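Local coordinates for extracellular ligand-binding receptor (Sphaerobacter thermophilus, PDB 4ZPJ), which probably captures a small extracellular solute between two lobes and delivers it to an ABC transporter, as other leucine-binding-family proteins do, at residues 101-112 / 129-140; 178-186 / 280-288. All coordinates share one frame; numbering follows the deposited sequence.

Contact 1. Residues 101-112 / 129-140; sequences SAGQPEQAITKT and LSNEAAAVRDIL. With ZN (zinc ion), chain M.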
loop_
_atom_site.group_PDB
_atom_site.type_symbol
_atom_site.label_atom_id
_atom_site.label_comp_id
_atom_site.label_asym_id
_atom_site.label_seq_id
_atom_site.Cartn_x
_atom_site.Cartn_y
_atom_site.Cartn_z
ATOM N N SER A 101 2.468 -17.663 -4.848
ATOM C CA SER A 101 1.507 -17.639 -5.964
ATOM C C SER A 101 2.191 -17.339 -7.299
ATOM O O SER A 101 1.563 -17.464 -8.344
ATOM C CB SER A 101 0.404 -16.614 -5.720
ATOM O OG SER A 101 0.924 -15.330 -5.357
ATOM N N ALA A 102 3.462 -16.917 -7.231
ATOM C CA ALA A 102 4.285 -16.599 -8.402
ATOM C C ALA A 102 3.628 -15.544 -9.271
ATOM O O ALA A 102 3.813 -15.546 -10.497
ATOM C CB ALA A 102 4.574 -17.870 -9.233
ATOM N N GLY A 103 2.828 -14.674 -8.654
ATOM C CA GLY A 103 2.105 -13.664 -9.406
ATOM C C GLY A 103 1.119 -14.169 -10.434
ATOM O O GLY A 103 0.809 -13.441 -11.352
ATOM N N GLN A 104 0.589 -15.385 -10.273
ATOM C CA GLN A 104 -0.296 -15.976 -11.303
ATOM C C GLN A 104 -1.648 -16.398 -10.746
ATOM O O GLN A 104 -1.711 -17.284 -9.892
ATOM C CB GLN A 104 0.341 -17.237 -11.922
ATOM C CG GLN A 104 1.692 -17.021 -12.581
ATOM C CD GLN A 104 1.599 -16.252 -13.887
ATOM O OE1 GLN A 104 0.548 -16.229 -14.546
ATOM N NE2 GLN A 104 2.704 -15.615 -14.274
ATOM N N PRO A 105 -2.741 -15.823 -11.272
ATOM C CA PRO A 105 -4.094 -16.185 -10.822
ATOM C C PRO A 105 -4.370 -17.680 -10.659
ATOM O O PRO A 105 -4.867 -18.083 -9.611
ATOM C CB PRO A 105 -4.973 -15.582 -11.913
ATOM C CG PRO A 105 -4.244 -14.310 -12.256
ATOM C CD PRO A 105 -2.777 -14.699 -12.237
ATOM N N GLU A 106 -4.021 -18.494 -11.658
ATOM C CA GLU A 106 -4.328 -19.929 -11.532
ATOM C C GLU A 106 -3.504 -20.558 -10.412
ATOM O O GLU A 106 -4.065 -21.337 -9.652
ATOM C CB GLU A 106 -4.234 -20.725 -12.849
ATOM C CG GLU A 106 -5.589 -20.944 -13.582
ATOM C CD GLU A 106 -6.624 -21.796 -12.806
ATOM O OE1 GLU A 106 -6.222 -22.666 -11.979
ATOM O OE2 GLU A 106 -7.852 -21.600 -13.030
ATOM N N GLN A 107 -2.232 -20.190 -10.256
ATOM C CA GLN A 107 -1.450 -20.687 -9.150
ATOM C C GLN A 107 -1.978 -20.126 -7.815
ATOM O O GLN A 107 -1.898 -20.806 -6.818
ATOM C CB GLN A 107 0.057 -20.399 -9.350
ATOM C CG GLN A 107 0.972 -21.071 -8.308
ATOM C CD GLN A 107 2.448 -21.107 -8.704
ATOM O OE1 GLN A 107 2.792 -21.314 -9.874
ATOM N NE2 GLN A 107 3.329 -20.945 -7.727
ATOM N N ALA A 108 -2.568 -18.922 -7.807
ATOM C CA ALA A 108 -3.125 -18.344 -6.572
ATOM C C ALA A 108 -4.281 -19.205 -6.108
ATOM O O ALA A 108 -4.416 -19.485 -4.925
ATOM C CB ALA A 108 -3.582 -16.906 -6.776
ATOM N N ILE A 109 -5.061 -19.672 -7.074
ATOM C CA ILE A 109 -6.204 -20.555 -6.837
ATOM C C ILE A 109 -5.807 -21.916 -6.262
ATOM O O ILE A 109 -6.369 -22.384 -5.263
ATOM C CB ILE A 109 -6.989 -20.765 -8.161
ATOM C CG1 ILE A 109 -8.015 -19.640 -8.348
ATOM C CG2 ILE A 109 -7.692 -22.116 -8.213
ATOM C CD1 ILE A 109 -8.307 -19.330 -9.804
ATOM N N THR A 110 -4.850 -22.546 -6.916
ATOM C CA THR A 110 -4.307 -23.803 -6.475
ATOM C C THR A 110 -3.726 -23.631 -5.075
ATOM O O THR A 110 -4.019 -24.378 -4.163
ATOM C CB THR A 110 -3.175 -24.263 -7.435
ATOM O OG1 THR A 110 -3.709 -24.467 -8.761
ATOM C CG2 THR A 110 -2.524 -25.559 -6.927
ATOM N N LYS A 111 -2.855 -22.664 -4.908
ATOM C CA LYS A 111 -2.276 -22.454 -3.587
ATOM C C LYS A 111 -3.326 -22.205 -2.509
ATOM O O LYS A 111 -3.203 -22.734 -1.415
ATOM C CB LYS A 111 -1.224 -21.334 -3.627
ATOM C CG LYS A 111 0.053 -21.734 -4.397
ATOM C CD LYS A 111 0.480 -23.183 -4.137
ATOM C CE LYS A 111 1.833 -23.513 -4.746
ATOM N NZ LYS A 111 2.913 -22.872 -3.987
ATOM N N THR A 112 -4.342 -21.413 -2.831
ATOM C CA THR A 112 -5.341 -21.034 -1.861
ATOM C C THR A 112 -6.150 -22.262 -1.548
ATOM O O THR A 112 -6.386 -22.540 -0.380
ATOM C CB THR A 112 -6.236 -19.877 -2.376
ATOM O OG1 THR A 112 -5.454 -18.690 -2.535
ATOM C CG2 THR A 112 -7.340 -19.562 -1.415
ATOM N N LEU A 129 -1.224 -9.577 -5.810
ATOM C CA LEU A 129 -1.734 -8.908 -7.036
ATOM C C LEU A 129 -3.259 -8.840 -7.080
ATOM O O LEU A 129 -3.953 -9.778 -6.630
ATOM C CB LEU A 129 -1.227 -9.610 -8.288
ATOM C CG LEU A 129 0.311 -9.628 -8.431
ATOM C CD1 LEU A 129 0.729 -10.342 -9.704
ATOM C CD2 LEU A 129 0.924 -8.225 -8.377
ATOM N N SER A 130 -3.769 -7.738 -7.630
ATOM C CA SER A 130 -5.199 -7.547 -7.768
ATOM C C SER A 130 -5.819 -8.616 -8.611
ATOM O O SER A 130 -6.897 -9.102 -8.274
ATOM C CB SER A 130 -5.529 -6.175 -8.393
ATOM O OG SER A 130 -5.147 -5.118 -7.525
ATOM N N ASN A 131 -5.166 -9.007 -9.707
ATOM C CA ASN A 131 -5.706 -10.149 -10.474
ATOM C C ASN A 131 -5.729 -11.452 -9.649
ATOM O O ASN A 131 -6.633 -12.237 -9.805
ATOM C CB ASN A 131 -5.048 -10.335 -11.868
ATOM C CG ASN A 131 -3.533 -10.555 -11.807
ATOM O OD1 ASN A 131 -2.936 -10.725 -10.742
ATOM N ND2 ASN A 131 -2.903 -10.555 -12.983
ATOM N N GLU A 132 -4.783 -11.643 -8.731
ATOM C CA GLU A 132 -4.815 -12.846 -7.883
ATOM C C GLU A 132 -6.003 -12.759 -6.896
ATOM O O GLU A 132 -6.721 -13.720 -6.683
ATOM C CB GLU A 132 -3.507 -13.006 -7.109
ATOM C CG GLU A 132 -2.339 -13.605 -7.874
ATOM C CD GLU A 132 -1.007 -13.424 -7.150
ATOM O OE1 GLU A 132 -0.832 -12.474 -6.285
ATOM O OE2 GLU A 132 -0.110 -14.230 -7.473
ATOM N N ALA A 133 -6.219 -11.575 -6.329
ATOM C CA ALA A 133 -7.366 -11.337 -5.409
ATOM C C ALA A 133 -8.725 -11.635 -6.044
ATOM O O ALA A 133 -9.573 -12.313 -5.439
ATOM C CB ALA A 133 -7.364 -9.887 -4.945
ATOM N N ALA A 134 -8.937 -11.086 -7.242
ATOM C CA ALA A 134 -10.171 -11.310 -7.968
ATOM C C ALA A 134 -10.361 -12.817 -8.272
ATOM O O ALA A 134 -11.472 -13.362 -8.145
ATOM C CB ALA A 134 -10.188 -10.489 -9.269
ATOM N N ALA A 135 -9.285 -13.497 -8.647
ATOM C CA ALA A 135 -9.406 -14.922 -8.941
ATOM C C ALA A 135 -9.659 -15.780 -7.679
ATOM O O ALA A 135 -10.261 -16.808 -7.783
ATOM C CB ALA A 135 -8.197 -15.415 -9.725
ATOM N N VAL A 136 -9.275 -15.368 -6.477
ATOM C CA VAL A 136 -9.516 -16.269 -5.286
ATOM C C VAL A 136 -10.669 -15.823 -4.332
ATOM O O VAL A 136 -11.073 -16.538 -3.381
ATOM C CB VAL A 136 -8.215 -16.450 -4.484
ATOM C CG1 VAL A 136 -7.137 -17.029 -5.341
ATOM C CG2 VAL A 136 -7.731 -15.113 -3.867
ATOM N N ARG A 137 -11.226 -14.651 -4.599
ATOM C CA ARG A 137 -12.245 -14.050 -3.707
ATOM C C ARG A 137 -13.383 -14.985 -3.397
ATOM O O ARG A 137 -13.688 -15.244 -2.209
ATOM C CB ARG A 137 -12.795 -12.764 -4.329
ATOM C CG ARG A 137 -13.775 -12.008 -3.435
ATOM C CD ARG A 137 -15.183 -12.296 -3.893
ATOM N NE ARG A 137 -16.145 -11.654 -3.028
ATOM C CZ ARG A 137 -17.331 -12.165 -2.699
ATOM N NH1 ARG A 137 -18.125 -11.474 -1.872
ATOM N NH2 ARG A 137 -17.721 -13.342 -3.183
ATOM N N ASP A 138 -14.030 -15.475 -4.450
ATOM C CA ASP A 138 -15.128 -16.430 -4.315
ATOM C C ASP A 138 -14.714 -17.684 -3.536
ATOM O O ASP A 138 -15.479 -18.161 -2.703
ATOM C CB ASP A 138 -15.768 -16.762 -5.692
ATOM C CG ASP A 138 -16.785 -15.680 -6.146
ATOM O OD1 ASP A 138 -16.927 -14.668 -5.440
ATOM O OD2 ASP A 138 -17.464 -15.799 -7.189
ATOM N N ILE A 139 -13.498 -18.185 -3.739
ATOM C CA ILE A 139 -13.027 -19.356 -2.969
ATOM C C ILE A 139 -12.935 -19.032 -1.482
ATOM O O ILE A 139 -13.407 -19.760 -0.631
ATOM C CB ILE A 139 -11.667 -19.873 -3.500
ATOM C CG1 ILE A 139 -11.865 -20.618 -4.857
ATOM C CG2 ILE A 139 -11.014 -20.816 -2.516
ATOM C CD1 ILE A 139 -10.687 -20.503 -5.801
ATOM N N LEU A 140 -12.323 -17.911 -1.163
ATOM C CA LEU A 140 -12.196 -17.546 0.224
ATOM C C LEU A 140 -13.564 -17.381 0.871
ATOM O O LEU A 140 -13.792 -17.893 1.963
ATOM C CB LEU A 140 -11.367 -16.297 0.352
ATOM C CG LEU A 140 -9.910 -16.400 -0.123
ATOM C CD1 LEU A 140 -9.314 -15.011 -0.060
ATOM C CD2 LEU A 140 -9.104 -17.347 0.743
HETATM ZN ZN ZN M . -17.663 -13.833 -8.146
HETATM O O HOH W 1 -19.025 -15.124 -9.332
HETATM O O HOH W 2 -15.672 -12.325 -7.738
#
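E132 reaches from helix 130-140 to the turn ahead of helix 105-112, and its chain meets first A108 and then the turn. CB and CG lie against A108, with CG 3.7 Å from A108 CB. Beyond CG the chain is extended (chi2 166°), which carries the carboxylate past the methyl to the S101-Q104 turn. There OE2 accepts a hydrogen bond from S101 OG at 2.6 Å; the hydroxyl comes from above the carboxylate plane. OE2 also lies 3.0 Å from G103 CA. The other oxygen, E132 OE1, turns back to its own helix and accepts from L129 N at 3.0 Å on its anti side. L129 is the N-cap and E132 stands three residues on, so this bond ties the N-cap amide to the side chain of the helix's third residue. T62 adds a hydrogen bond to S101 OG and a weak one to E132 OE1. Helix 105-117 makes the beta-alpha-beta crossover from strand 92-100 to strand 123-126, and helix 130-142 follows on the same six-stranded sheet; the two short segments approach to 8.5 Å between axes and cross at -40°. The seam between them is apolar: I109 CG1 meets I139 CD1 at 3.8 Å, their side chains at about a right angle, while V136 CG1 rests against A108 and T112. T112 puts CG2 3.6 Å from L140 CD2, and its OG1 is spent on A108 O, sharing that acceptor with T112 N from the opposite face. Along helix 130-140, D138 OD2 binds a zinc ion at 2.2 Å, with two waters completing the modelled ligands, and its OD1 is salt-bridged to R137 NH2.

Contact 2. Residues 178-186 / 280-288; sequences YDAPAADYA and PLIPSGADV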
loop_
_atom_site.group_PDB
_atom_site.type_symbol
_atom_site.label_atom_id
_atom_site.label_comp_id
_atom_site.label_asym_id
_atom_site.label_seq_id
_atom_site.Cartn_x
_atom_site.Cartn_y
_atom_site.Cartn_z
ATOM N N TYR A 178 -3.746 6.543 -0.471
ATOM C CA TYR A 178 -2.702 7.335 0.132
ATOM C C TYR A 178 -2.278 8.517 -0.750
ATOM O O TYR A 178 -1.709 9.470 -0.247
ATOM C CB TYR A 178 -1.513 6.477 0.621
ATOM C CG TYR A 178 -0.840 5.689 -0.398
ATOM C CD1 TYR A 178 0.028 6.310 -1.293
ATOM C CD2 TYR A 178 -1.048 4.309 -0.512
ATOM C CE1 TYR A 178 0.636 5.594 -2.299
ATOM C CE2 TYR A 178 -0.431 3.594 -1.505
ATOM C CZ TYR A 178 0.422 4.255 -2.397
ATOM O OH TYR A 178 1.099 3.632 -3.397
ATOM N N ASP A 179 -2.647 8.488 -2.031
ATOM C CA ASP A 179 -2.455 9.619 -2.910
ATOM C C ASP A 179 -3.578 10.672 -2.910
ATOM O O ASP A 179 -3.330 11.846 -3.178
ATOM C CB ASP A 179 -2.155 9.115 -4.332
ATOM C CG ASP A 179 -0.804 8.397 -4.397
ATOM O OD1 ASP A 179 0.126 8.902 -3.681
ATOM O OD2 ASP A 179 -0.665 7.344 -5.115
ATOM N N ALA A 180 -4.801 10.284 -2.631
ATOM C CA ALA A 180 -5.904 11.199 -2.740
ATOM C C ALA A 180 -5.731 12.421 -1.830
ATOM O O ALA A 180 -6.021 13.517 -2.263
ATOM C CB ALA A 180 -7.170 10.478 -2.393
ATOM N N PRO A 181 -5.206 12.264 -0.604
ATOM C CA PRO A 181 -5.022 13.505 0.242
ATOM C C PRO A 181 -4.041 14.506 -0.329
ATOM O O PRO A 181 -4.104 15.704 0.006
ATOM C CB PRO A 181 -4.516 12.953 1.601
ATOM C CG PRO A 181 -5.069 11.540 1.617
ATOM C CD PRO A 181 -4.859 11.058 0.179
ATOM N N ALA A 182 -3.183 14.042 -1.234
ATOM C CA ALA A 182 -2.259 14.948 -1.905
ATOM C C ALA A 182 -2.981 15.869 -2.832
ATOM O O ALA A 182 -2.493 16.955 -3.138
ATOM C CB ALA A 182 -1.159 14.173 -2.650
ATOM N N ALA A 183 -4.178 15.501 -3.241
ATOM C CA ALA A 183 -4.981 16.348 -4.100
ATOM C C ALA A 183 -5.602 17.455 -3.274
ATOM O O ALA A 183 -5.665 18.600 -3.722
ATOM C CB ALA A 183 -6.070 15.541 -4.757
ATOM N N ASP A 184 -6.044 17.123 -2.068
ATOM C CA ASP A 184 -6.447 18.185 -1.112
ATOM C C ASP A 184 -5.310 19.122 -0.829
ATOM O O ASP A 184 -5.492 20.314 -0.834
ATOM C CB ASP A 184 -6.960 17.584 0.211
ATOM C CG ASP A 184 -8.217 16.776 -0.013
ATOM O OD1 ASP A 184 -9.289 17.366 -0.266
ATOM O OD2 ASP A 184 -8.140 15.552 -0.050
ATOM N N TYR A 185 -4.134 18.575 -0.565
ATOM C CA TYR A 185 -2.975 19.400 -0.305
ATOM C C TYR A 185 -2.668 20.314 -1.486
ATOM O O TYR A 185 -2.346 21.474 -1.295
ATOM C CB TYR A 185 -1.763 18.520 -0.041
ATOM C CG TYR A 185 -0.583 19.270 0.504
ATOM C CD1 TYR A 185 -0.531 19.632 1.852
ATOM C CD2 TYR A 185 0.462 19.638 -0.324
ATOM C CE1 TYR A 185 0.554 20.319 2.362
ATOM C CE2 TYR A 185 1.544 20.341 0.167
ATOM C CZ TYR A 185 1.571 20.697 1.515
ATOM O OH TYR A 185 2.636 21.384 2.039
ATOM N N ALA A 186 -2.770 19.777 -2.698
ATOM C CA ALA A 186 -2.493 20.547 -3.929
ATOM C C ALA A 186 -3.431 21.750 -4.066
ATOM O O ALA A 186 -3.002 22.855 -4.459
ATOM C CB ALA A 186 -2.651 19.653 -5.149
ATOM N N PRO A 280 5.339 21.861 -11.648
ATOM C CA PRO A 280 5.288 21.111 -10.384
ATOM C C PRO A 280 4.725 19.733 -10.559
ATOM O O PRO A 280 3.770 19.534 -11.292
ATOM C CB PRO A 280 4.363 21.963 -9.484
ATOM C CG PRO A 280 4.499 23.370 -10.058
ATOM C CD PRO A 280 4.661 23.171 -11.550
ATOM N N LEU A 281 5.304 18.791 -9.850
ATOM C CA LEU A 281 4.929 17.402 -9.989
ATOM C C LEU A 281 4.649 16.836 -8.612
ATOM O O LEU A 281 5.441 17.059 -7.686
ATOM C CB LEU A 281 6.074 16.649 -10.631
ATOM C CG LEU A 281 6.005 15.136 -10.580
ATOM C CD1 LEU A 281 4.840 14.632 -11.390
ATOM C CD2 LEU A 281 7.302 14.581 -11.117
ATOM N N ILE A 282 3.537 16.093 -8.487
ATOM C CA ILE A 282 3.228 15.369 -7.287
ATOM C C ILE A 282 3.308 13.916 -7.694
ATOM O O ILE A 282 2.462 13.414 -8.460
ATOM C CB ILE A 282 1.834 15.703 -6.755
ATOM C CG1 ILE A 282 1.799 17.156 -6.297
ATOM C CG2 ILE A 282 1.447 14.729 -5.661
ATOM C CD1 ILE A 282 0.456 17.646 -5.856
ATOM N N PRO A 283 4.364 13.243 -7.241
ATOM C CA PRO A 283 4.459 11.844 -7.472
ATOM C C PRO A 283 3.569 11.109 -6.547
ATOM O O PRO A 283 3.267 11.571 -5.445
ATOM C CB PRO A 283 5.894 11.488 -7.087
ATOM C CG PRO A 283 6.567 12.731 -6.684
ATOM C CD PRO A 283 5.483 13.757 -6.436
ATOM N N SER A 284 3.181 9.924 -6.976
ATOM C CA SER A 284 2.578 8.987 -6.057
ATOM C C SER A 284 3.608 8.596 -5.006
ATOM O O SER A 284 4.813 8.439 -5.313
ATOM C CB SER A 284 2.125 7.733 -6.802
ATOM O OG SER A 284 1.981 6.650 -5.917
ATOM N N GLY A 285 3.127 8.366 -3.793
ATOM C CA GLY A 285 3.970 7.809 -2.747
ATOM C C GLY A 285 4.641 6.528 -3.131
ATOM O O GLY A 285 5.751 6.248 -2.705
ATOM N N ALA A 286 4.010 5.744 -3.985
ATOM C CA ALA A 286 4.680 4.527 -4.479
ATOM C C ALA A 286 5.939 4.803 -5.306
ATOM O O ALA A 286 6.924 4.006 -5.324
ATOM C CB ALA A 286 3.692 3.719 -5.296
ATOM N N ASP A 287 5.940 5.951 -5.970
ATOM C CA ASP A 287 6.981 6.253 -6.956
ATOM C C ASP A 287 8.218 6.775 -6.235
ATOM O O ASP A 287 9.284 6.829 -6.811
ATOM C CB ASP A 287 6.501 7.307 -7.992
ATOM C CG ASP A 287 5.623 6.716 -9.154
ATOM O OD1 ASP A 287 4.671 5.927 -8.895
ATOM O OD2 ASP A 287 5.893 7.088 -10.348
ATOM N N VAL A 288 8.082 7.202 -4.982
ATOM C CA VAL A 288 9.251 7.654 -4.225
ATOM C C VAL A 288 9.495 6.766 -2.986
ATOM O O VAL A 288 10.081 7.189 -1.978
ATOM C CB VAL A 288 9.146 9.150 -3.844
ATOM C CG1 VAL A 288 9.199 10.007 -5.097
ATOM C CG2 VAL A 288 7.895 9.444 -3.036
HETATM O O HOH W 3 0.984 11.440 -3.854
#
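The ring of Y178 has G285 N and S284 OG at its edge, near its plane, while its OH projects to 3.2 Å from A286 CB. A286 N approaches the same ring obliquely, and F173 packs with it edge-to-face. The second flat group, the carboxylate of D179, is gripped through both oxygens. OD1 uses its syn lone pair for G285 N at 3.1 Å, with a nearly straight N-H...O angle of 166°, and OD2 is met on its syn side by S284 OG at 2.9 Å, 20° out of the plane. Two donors on separate oxygens fix the rotation of the group. A water strengthens the link, donating to D179 OD1 and to P283 O. S284 OG is held anti to its backbone N (chi1 159°), and from there it also accepts from A286 N at 2.9 Å, an ST turn. This junction sits at the C-terminal end of strand 281-283, an edge strand of the four-stranded parallel sheet, whose inner neighbour is strand 252-256; helix 180-188 packs over one face of the sheet there, on the side chain of I282. A leucine in place of D179 would remove both acceptors, and G285 N and S284 OG would probably lose their mates here, leaving the 284-286 turn less firmly tied to segment 178-186. E208 brings a second carboxylate close to OD2, which may favour a proton shared or held on one of the two acids. Further along, the contact is apolar: I282 sends CG2 to A182 CB at 4.0 Å and CD1 to A186 CB at 3.8 Å, one helical turn on.

Contact 1 closes before contact 2 opens, and their centres lie 30 Å apart on opposite sides of the chain's centre, with about 12 Å between nearest atoms. They share no sheet: helices 105-117 and 130-142 flank the six-stranded sheet containing strands 55-61, 92-100 and 123-126, whereas helix 180-188 and strand 281-283 belong with the parallel sheet formed by strands 222-229, 194-200, 252-256 and 281-283. This separation fits the two-lobed architecture of periplasmic binding proteins, in which each lobe is an alpha/beta unit and the solute is held in the cleft between them. Each contact thus joins elements within one lobe, and neither bridges the two.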